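Local coordinates for protein extracellular PQQ-dependent sugar dehydrogenase (Coprinopsis cinerea, PDB 6JT6) that probably relays electrons, through the heme b of its cytochrome domain, from sugars oxidised at a PQQ-dependent catalytic domain to an outside acceptor, at residues A[31-36]-A[180-185]; A[73-78]-A[112-117]; A[104-109]-A[187-192]. All coordinates share one frame; numbering follows the deposited sequence.

Contact 1: A[31-36]-A[180-185]; sequences IFPSAS and TLYDYY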
loop_
_atom_site.group_PDB
_atom_site.type_symbol
_atom_site.label_atom_id
_atom_site.label_comp_id
_atom_site.label_asym_id
_atom_site.label_seq_id
_atom_site.Cartn_x
_atom_site.Cartn_y
_atom_site.Cartn_z
ATOM N N ILE A 31 8.423 -2.401 -0.400
ATOM C CA ILE A 31 9.744 -2.825 0.021
ATOM C C ILE A 31 9.530 -3.987 0.986
ATOM O O ILE A 31 8.750 -3.855 1.916
ATOM C CB ILE A 31 10.519 -1.698 0.747
ATOM C CG1 ILE A 31 10.445 -0.361 -0.023
ATOM C CG2 ILE A 31 11.977 -2.103 0.881
ATOM C CD1 ILE A 31 10.964 0.853 0.752
ATOM N N PHE A 32 10.209 -5.105 0.757
ATOM C CA PHE A 32 10.062 -6.281 1.625
ATOM C C PHE A 32 11.418 -6.544 2.274
ATOM O O PHE A 32 12.455 -6.182 1.700
ATOM C CB PHE A 32 9.546 -7.528 0.852
ATOM C CG PHE A 32 8.076 -7.489 0.535
ATOM C CD1 PHE A 32 7.170 -8.282 1.256
ATOM C CD2 PHE A 32 7.591 -6.727 -0.528
ATOM C CE1 PHE A 32 5.801 -8.247 0.957
ATOM C CE2 PHE A 32 6.228 -6.690 -0.821
ATOM C CZ PHE A 32 5.331 -7.442 -0.075
ATOM N N PRO A 33 11.417 -7.158 3.480
ATOM C CA PRO A 33 12.685 -7.514 4.120
ATOM C C PRO A 33 13.301 -8.754 3.482
ATOM O O PRO A 33 12.601 -9.593 2.913
ATOM C CB PRO A 33 12.287 -7.771 5.573
ATOM C CG PRO A 33 10.872 -8.200 5.499
ATOM C CD PRO A 33 10.264 -7.419 4.370
ATOM N N SER A 34 14.612 -8.849 3.615
ATOM C CA SER A 34 15.413 -9.914 3.042
ATOM C C SER A 34 15.349 -11.232 3.828
ATOM O O SER A 34 14.323 -11.556 4.440
ATOM C CB SER A 34 16.857 -9.432 2.951
ATOM O OG SER A 34 17.604 -10.290 2.116
ATOM N N ALA A 35 16.455 -11.988 3.757
ATOM C CA ALA A 35 16.688 -13.259 4.477
ATOM C C ALA A 35 18.154 -13.337 4.939
ATOM O O ALA A 35 18.471 -14.064 5.882
ATOM C CB ALA A 35 16.334 -14.452 3.599
ATOM N N SER A 36 19.022 -12.580 4.261
ATOM C CA SER A 36 20.435 -12.386 4.613
ATOM C C SER A 36 20.580 -11.530 5.877
ATOM O O SER A 36 21.378 -11.841 6.774
ATOM C CB SER A 36 21.139 -11.688 3.444
ATOM O OG SER A 36 22.518 -11.979 3.358
ATOM N N THR A 180 18.146 -6.255 1.904
ATOM C CA THR A 180 18.836 -6.172 3.199
ATOM C C THR A 180 18.839 -4.720 3.698
ATOM O O THR A 180 19.030 -4.491 4.884
ATOM C CB THR A 180 20.268 -6.777 3.169
ATOM O OG1 THR A 180 21.052 -6.090 2.194
ATOM C CG2 THR A 180 20.215 -8.254 2.837
ATOM N N LEU A 181 18.554 -3.760 2.802
ATOM C CA LEU A 181 18.391 -2.338 3.179
ATOM C C LEU A 181 17.053 -2.000 3.905
ATOM O O LEU A 181 16.835 -0.849 4.278
ATOM C CB LEU A 181 18.556 -1.407 1.969
ATOM C CG LEU A 181 19.995 -1.258 1.449
ATOM C CD1 LEU A 181 19.966 -0.429 0.193
ATOM C CD2 LEU A 181 20.940 -0.645 2.487
ATOM N N TYR A 182 16.213 -3.006 4.125
ATOM C CA TYR A 182 14.884 -2.804 4.682
ATOM C C TYR A 182 14.834 -1.959 5.981
ATOM O O TYR A 182 14.020 -1.010 6.055
ATOM C CB TYR A 182 14.165 -4.137 4.865
ATOM C CG TYR A 182 12.723 -4.002 5.339
ATOM C CD1 TYR A 182 11.678 -3.836 4.409
ATOM C CD2 TYR A 182 12.405 -4.014 6.730
ATOM C CE1 TYR A 182 10.366 -3.694 4.829
ATOM C CE2 TYR A 182 11.074 -3.886 7.155
ATOM C CZ TYR A 182 10.071 -3.728 6.194
ATOM O OH TYR A 182 8.768 -3.595 6.580
ATOM N N ASP A 183 15.635 -2.327 6.994
ATOM C CA ASP A 183 15.670 -1.628 8.283
ATOM C C ASP A 183 16.087 -0.171 8.114
ATOM O O ASP A 183 15.452 0.710 8.690
ATOM C CB ASP A 183 16.600 -2.301 9.317
ATOM C CG ASP A 183 16.148 -3.687 9.745
ATOM O OD1 ASP A 183 14.931 -3.960 9.911
ATOM O OD2 ASP A 183 17.058 -4.527 9.942
ATOM N N TYR A 184 17.132 0.085 7.319
ATOM C CA TYR A 184 17.587 1.444 6.988
ATOM C C TYR A 184 16.470 2.230 6.307
ATOM O O TYR A 184 16.182 3.371 6.696
ATOM C CB TYR A 184 18.822 1.403 6.066
ATOM C CG TYR A 184 19.222 2.743 5.492
ATOM C CD1 TYR A 184 19.687 3.782 6.336
ATOM C CD2 TYR A 184 19.131 2.993 4.105
ATOM C CE1 TYR A 184 20.056 5.021 5.811
ATOM C CE2 TYR A 184 19.501 4.230 3.567
ATOM C CZ TYR A 184 19.961 5.241 4.423
ATOM O OH TYR A 184 20.322 6.474 3.910
ATOM N N TYR A 185 15.841 1.604 5.300
ATOM C CA TYR A 185 14.719 2.213 4.588
ATOM C C TYR A 185 13.559 2.521 5.542
ATOM O O TYR A 185 12.965 3.596 5.459
ATOM C CB TYR A 185 14.244 1.296 3.433
ATOM C CG TYR A 185 15.097 1.361 2.175
ATOM C CD1 TYR A 185 16.015 2.412 1.965
ATOM C CD2 TYR A 185 14.966 0.385 1.167
ATOM C CE1 TYR A 185 16.792 2.469 0.800
ATOM C CE2 TYR A 185 15.697 0.464 -0.034
ATOM C CZ TYR A 185 16.619 1.491 -0.214
ATOM O OH TYR A 185 17.358 1.582 -1.400
#
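The ring of Y182 lies along the end of strand 26-33, with P33 over one face and the backbone carbonyl of I31 at its rim. P33 CD sits 4.0 Å from the centroid of the Y182 ring and 21° off its normal, a CH-pi contact. The proline ring and the tyrosine lie alongside one another in the same direction, and P33 CB adds a touch near CG of the aromatic ring. At the other margin, the carbonyl oxygen of I31 meets Y182 CE1 at 3.3 Å, close to the ring plane. The first torsion carries the ring here: with CG anti to the backbone N (chi1 -175°), the aromatic group swings off the first turn of helix 182-191 onto the strand.

A second bump fills the notch between two tyrosines. I31 CG2 is 3.9 Å from both Y182 CD1 and Y185 CD2; the isoleucine side chain runs roughly perpendicular to Y185 and meets that ring at its edge. Further out, the T180 methyl CG2 fits a shallow hollow made by two serines, 3.4 Å from S34 OG and 3.6 Å from S36 CB. Within the serine pair S36 N makes a weak bond to S34 OG, as in an ST turn. With an alanine in place of Y182, the proline would probably lose the surface it lies on, a gap would open beside I31, and E43 would be left without the hydroxyl it holds.

The start of the helix thus packs against the end of strand 26-33 in the larger sheet, beside strand 178-179, which pairs with it in parallel. No hydrogen bond spans the two segments. Between them the cohesion is apolar and CH-pi in kind, while the tyrosine hydroxyls are held by partners beyond, Y182 by E43 and Y185 by T15.

Contact 2: A[73-78]-A[112-117]; sequences GWVDGS and NIQRIV
A single water ties V75 to Q114: its oxygen is hydrogen-bonded to Q114 OE1 at 2.7 Å and to V75 N at 3.1 Å. In the glutamine, CG lies between the backbone N and the carbonyl carbon (chi1 63°), and the chain then extends to the amide. Its other amide atom, NE2, is bonded to the carbonyl of A54, which, with the water at OE1, probably fixes the rotation of the amide. Beside this bridge the V75 and Q114 side chains run antiparallel past one another, with V75 CG2 3.8 Å from Q114 CB.

The contact joins the two sheets of a beta sandwich, the fold of the cellobiose dehydrogenase-type cytochrome domain. Strands 70-76 and 113-121 belong to opposing sheets, and their short segments approach to 6.7 Å at 123°. Such closeness suits a glycine: I116 CD1 presses on the backbone there, 3.6 Å from G73 C and 3.5 Å from W74 N, where a beta carbon on G73 would be tight. The second torsion of I116 (chi2 95°) lies away from the usual staggered values, which suggests a tight fit. W74 points away from this interface at its beta carbon, and its NE1 is bonded to the carbonyl of P154.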
loop_
_atom_site.group_PDB
_atom_site.type_symbol
_atom_site.label_atom_id
_atom_site.label_comp_id
_atom_site.label_asym_id
_atom_site.label_seq_id
_atom_site.Cartn_x
_atom_site.Cartn_y
_atom_site.Cartn_z
ATOM N N GLY A 73 -5.737 3.525 1.605
ATOM C CA GLY A 73 -5.226 4.785 2.112
ATOM C C GLY A 73 -5.867 5.979 1.455
ATOM O O GLY A 73 -6.380 5.899 0.324
ATOM N N TRP A 74 -5.853 7.104 2.174
ATOM C CA TRP A 74 -6.326 8.363 1.662
ATOM C C TRP A 74 -5.755 9.518 2.492
ATOM O O TRP A 74 -5.076 9.290 3.521
ATOM C CB TRP A 74 -7.854 8.392 1.575
ATOM C CG TRP A 74 -8.560 8.401 2.907
ATOM C CD1 TRP A 74 -8.996 9.498 3.609
ATOM C CD2 TRP A 74 -8.947 7.249 3.665
ATOM N NE1 TRP A 74 -9.640 9.094 4.773
ATOM C CE2 TRP A 74 -9.634 7.718 4.825
ATOM C CE3 TRP A 74 -8.815 5.872 3.458
ATOM C CZ2 TRP A 74 -10.157 6.850 5.801
ATOM C CZ3 TRP A 74 -9.343 4.997 4.434
ATOM C CH2 TRP A 74 -9.999 5.501 5.600
ATOM N N VAL A 75 -5.997 10.743 2.030
ATOM C CA VAL A 75 -5.605 11.930 2.801
ATOM C C VAL A 75 -6.866 12.741 3.120
ATOM O O VAL A 75 -7.596 13.142 2.217
ATOM C CB VAL A 75 -4.518 12.788 2.098
ATOM C CG1 VAL A 75 -4.183 13.998 2.946
ATOM C CG2 VAL A 75 -3.232 11.986 1.938
ATOM N N ASP A 76 -7.118 12.924 4.413
ATOM C CA ASP A 76 -8.235 13.710 4.917
ATOM C C ASP A 76 -7.719 15.132 5.178
ATOM O O ASP A 76 -7.186 15.399 6.251
ATOM C CB ASP A 76 -8.760 13.073 6.215
ATOM C CG ASP A 76 -9.849 13.910 6.895
ATOM O OD1 ASP A 76 -10.618 14.592 6.181
ATOM O OD2 ASP A 76 -9.929 13.862 8.144
ATOM N N GLY A 77 -7.830 16.013 4.176
ATOM C CA GLY A 77 -7.301 17.377 4.280
ATOM C C GLY A 77 -5.804 17.344 4.075
ATOM O O GLY A 77 -5.342 17.257 2.937
ATOM N N SER A 78 -5.045 17.406 5.166
ATOM C CA SER A 78 -3.617 17.104 5.094
ATOM C C SER A 78 -3.194 15.803 5.829
ATOM O O SER A 78 -2.012 15.471 5.857
ATOM C CB SER A 78 -2.799 18.312 5.589
ATOM O OG SER A 78 -2.986 18.472 6.986
ATOM N N ASN A 112 -0.327 18.700 -5.115
ATOM C CA ASN A 112 -0.159 18.114 -6.438
ATOM C C ASN A 112 -0.350 16.583 -6.360
ATOM O O ASN A 112 -1.068 16.006 -7.165
ATOM C CB ASN A 112 1.214 18.470 -7.021
ATOM C CG ASN A 112 1.347 19.966 -7.364
ATOM O OD1 ASN A 112 0.348 20.670 -7.529
ATOM N ND2 ASN A 112 2.590 20.451 -7.472
ATOM N N ILE A 113 0.317 15.951 -5.388
ATOM C CA ILE A 113 0.171 14.532 -5.121
ATOM C C ILE A 113 -0.370 14.309 -3.724
ATOM O O ILE A 113 -0.273 15.190 -2.867
ATOM C CB ILE A 113 1.492 13.727 -5.345
ATOM C CG1 ILE A 113 2.659 14.230 -4.470
ATOM C CG2 ILE A 113 1.862 13.766 -6.820
ATOM C CD1 ILE A 113 3.765 13.213 -4.232
ATOM N N GLN A 114 -0.981 13.146 -3.515
ATOM C CA GLN A 114 -1.112 12.582 -2.162
ATOM C C GLN A 114 -0.225 11.320 -2.020
ATOM O O GLN A 114 -0.029 10.557 -2.986
ATOM C CB GLN A 114 -2.559 12.290 -1.795
ATOM C CG GLN A 114 -3.228 11.245 -2.676
ATOM C CD GLN A 114 -4.672 11.062 -2.315
ATOM O OE1 GLN A 114 -4.990 10.385 -1.329
ATOM N NE2 GLN A 114 -5.576 11.652 -3.120
ATOM N N ARG A 115 0.296 11.106 -0.816
ATOM C CA ARG A 115 1.114 9.931 -0.534
ATOM C C ARG A 115 0.703 9.284 0.767
ATOM O O ARG A 115 0.454 9.985 1.771
ATOM C CB ARG A 115 2.570 10.341 -0.406
ATOM C CG ARG A 115 3.352 10.231 -1.675
ATOM C CD ARG A 115 4.688 10.893 -1.435
ATOM N NE ARG A 115 5.687 10.151 -0.645
ATOM C CZ ARG A 115 6.729 9.504 -1.189
ATOM N NH1 ARG A 115 6.843 9.406 -2.521
ATOM N NH2 ARG A 115 7.641 8.949 -0.425
ATOM N N ILE A 116 0.601 7.951 0.765
ATOM C CA ILE A 116 0.424 7.258 2.058
ATOM C C ILE A 116 1.505 6.195 2.129
ATOM O O ILE A 116 1.456 5.206 1.381
ATOM C CB ILE A 116 -0.996 6.627 2.292
ATOM C CG1 ILE A 116 -2.119 7.635 2.089
ATOM C CG2 ILE A 116 -1.108 6.056 3.718
ATOM C CD1 ILE A 116 -2.697 7.582 0.706
ATOM N N VAL A 117 2.469 6.402 3.027
ATOM C CA VAL A 117 3.585 5.489 3.151
ATOM C C VAL A 117 3.339 4.729 4.451
ATOM O O VAL A 117 3.037 5.327 5.486
ATOM C CB VAL A 117 4.930 6.248 3.243
ATOM C CG1 VAL A 117 6.115 5.260 3.236
ATOM C CG2 VAL A 117 5.033 7.294 2.140
HETATM O O HOH W 1 -7.546 11.016 -0.663
#

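Contact 3: A[104-109]-A[187-192]; sequences LGSSGT and QQLTNA
L104 reaches across to the last turn of helix 182-191 and forks there. Its CD1 branch lies 4.1 Å from L189 CB, while L104 CD2 comes within 3.5 Å of T190 OG1. The leucine crosses both partners at a slant, so that one isobutyl group touches two consecutive helical residues. Its first torsion places CG anti to the carbonyl carbon (chi1 -55°), and the extended chain beyond carries the fork outward. The T190 hydroxyl is hydrogen-bonded to the carbonyl of L186, one turn earlier, and its touch with L104 CD2 is van der Waals. The L189 side chain also touches T12 and V117, joining the helix to strand 113-121.

Here strand 100-109 is interrupted by a short irregular passage, and the end of the helix lies against that break in the larger sheet. After the helix the chain runs on beside the strand, P193 and L195 making backbone bonds with S106 and S107. G105 faces the helix end with no side chain. Its N makes a weak hydrogen bond to L189 O, 2.7 Å long but bent to 127°, and G105 CA approaches A192 O at 3.0 Å in a CA-H...O contact. A beta carbon on G105 would overlap A192 O, so the absence of a side chain permits this approach.

Beside it S106 CB and A192 CB meet at 4.1 Å. The S106 hydroxyl folds back onto its own chain, OG giving a 2.6 Å bond to G105 O from a position tilted out of the carbonyl plane. S107 does likewise over a longer span: its OG donates to L104 O at 2.9 Å, arriving from above that carbonyl's plane, and also accepts a hydrogen bond from V117 N of the adjacent strand.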
loop_
_atom_site.group_PDB
_atom_site.type_symbol
_atom_site.label_atom_id
_atom_site.label_comp_id
_atom_site.label_asym_id
_atom_site.label_seq_id
_atom_site.Cartn_x
_atom_site.Cartn_y
_atom_site.Cartn_z
ATOM N N LEU A 104 3.996 6.220 7.955
ATOM C CA LEU A 104 5.389 6.676 8.024
ATOM C C LEU A 104 5.471 8.086 7.464
ATOM O O LEU A 104 4.450 8.634 7.011
ATOM C CB LEU A 104 6.311 5.701 7.241
ATOM C CG LEU A 104 6.260 4.211 7.647
ATOM C CD1 LEU A 104 7.220 3.270 6.861
ATOM C CD2 LEU A 104 6.446 4.012 9.152
ATOM N N GLY A 105 6.669 8.677 7.462
ATOM C CA GLY A 105 6.865 10.044 6.974
ATOM C C GLY A 105 6.724 10.185 5.470
ATOM O O GLY A 105 6.482 9.186 4.774
ATOM N N SER A 106 6.887 11.415 4.968
ATOM C CA SER A 106 6.605 11.798 3.558
ATOM C C SER A 106 5.164 11.454 3.087
ATOM O O SER A 106 4.893 11.369 1.896
ATOM C CB SER A 106 7.665 11.224 2.595
ATOM O OG SER A 106 7.600 9.811 2.528
ATOM N N SER A 107 4.249 11.271 4.043
ATOM C CA SER A 107 2.841 11.067 3.766
ATOM C C SER A 107 2.077 12.398 3.852
ATOM O O SER A 107 2.542 13.348 4.485
ATOM C CB SER A 107 2.221 10.021 4.723
ATOM O OG SER A 107 2.840 8.771 4.589
ATOM N N GLY A 108 0.900 12.436 3.225
ATOM C CA GLY A 108 0.018 13.617 3.241
ATOM C C GLY A 108 -0.135 14.144 1.829
ATOM O O GLY A 108 -0.138 13.357 0.876
ATOM N N THR A 109 -0.259 15.463 1.688
ATOM C CA THR A 109 -0.411 16.070 0.375
ATOM C C THR A 109 0.422 17.325 0.205
ATOM O O THR A 109 0.632 18.060 1.172
ATOM C CB THR A 109 -1.911 16.293 -0.003
ATOM O OG1 THR A 109 -2.006 16.773 -1.360
ATOM C CG2 THR A 109 -2.593 17.251 0.946
ATOM N N GLN A 187 13.617 3.057 8.851
ATOM C CA GLN A 187 14.023 4.224 9.672
ATOM C C GLN A 187 13.949 5.515 8.876
ATOM O O GLN A 187 13.375 6.506 9.356
ATOM C CB GLN A 187 15.425 4.027 10.292
ATOM C CG GLN A 187 16.003 5.254 11.022
ATOM C CD GLN A 187 16.625 6.316 10.116
ATOM O OE1 GLN A 187 17.471 6.023 9.238
ATOM N NE2 GLN A 187 16.197 7.552 10.303
ATOM N N GLN A 188 14.544 5.530 7.687
ATOM C CA GLN A 188 14.571 6.761 6.850
ATOM C C GLN A 188 13.154 7.268 6.563
ATOM O O GLN A 188 12.886 8.448 6.656
ATOM C CB GLN A 188 15.288 6.525 5.512
ATOM C CG GLN A 188 16.795 6.400 5.611
ATOM C CD GLN A 188 17.479 7.714 5.944
ATOM O OE1 GLN A 188 17.372 8.669 5.192
ATOM N NE2 GLN A 188 18.171 7.771 7.096
ATOM N N LEU A 189 12.244 6.350 6.228
ATOM C CA LEU A 189 10.886 6.748 5.884
ATOM C C LEU A 189 10.110 7.210 7.126
ATOM O O LEU A 189 9.301 8.135 7.040
ATOM C CB LEU A 189 10.155 5.582 5.169
ATOM C CG LEU A 189 10.630 5.195 3.746
ATOM C CD1 LEU A 189 10.000 3.876 3.316
ATOM C CD2 LEU A 189 10.246 6.313 2.790
ATOM N N THR A 190 10.352 6.558 8.271
ATOM C CA THR A 190 9.663 6.924 9.496
ATOM C C THR A 190 10.049 8.370 9.869
ATOM O O THR A 190 9.199 9.153 10.317
ATOM C CB THR A 190 10.005 5.956 10.656
ATOM O OG1 THR A 190 9.701 4.627 10.238
ATOM C CG2 THR A 190 9.202 6.280 11.942
ATOM N N ASN A 191 11.320 8.699 9.648
ATOM C CA ASN A 191 11.876 9.995 10.044
ATOM C C ASN A 191 11.700 11.121 9.006
ATOM O O ASN A 191 12.070 12.279 9.274
ATOM C CB ASN A 191 13.338 9.842 10.480
ATOM C CG ASN A 191 13.456 9.385 11.926
ATOM O OD1 ASN A 191 13.973 8.306 12.217
ATOM N ND2 ASN A 191 12.919 10.182 12.839
ATOM N N ALA A 192 11.159 10.798 7.835
ATOM C CA ALA A 192 10.931 11.825 6.832
ATOM C C ALA A 192 9.771 12.693 7.341
ATOM O O ALA A 192 8.813 12.157 7.869
ATOM C CB ALA A 192 10.611 11.204 5.492
#

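How the contacts relate
Read from the N terminus, the chain first lays down 31-36, whose partner 180-185 comes only at the helix start, so contact 1 closes a very long loop. Contact 2 (73-78 with 112-117) is nested inside it and links the two sheets. Contact 3 crosses both: 104-109 lies within each of their loops, yet its mate 187-192 follows 180-185. Contacts 1 and 3 use opposite ends of helix 182-191 and touch where I31 meets L189. Contacts 2 and 3 meet through neighbouring strands 100-109 and 113-121, which probably share backbone hydrogen bonds at L104 with V117 and G108 with R115. Contacts 1 and 2 do not touch, though both reach the larger sheet.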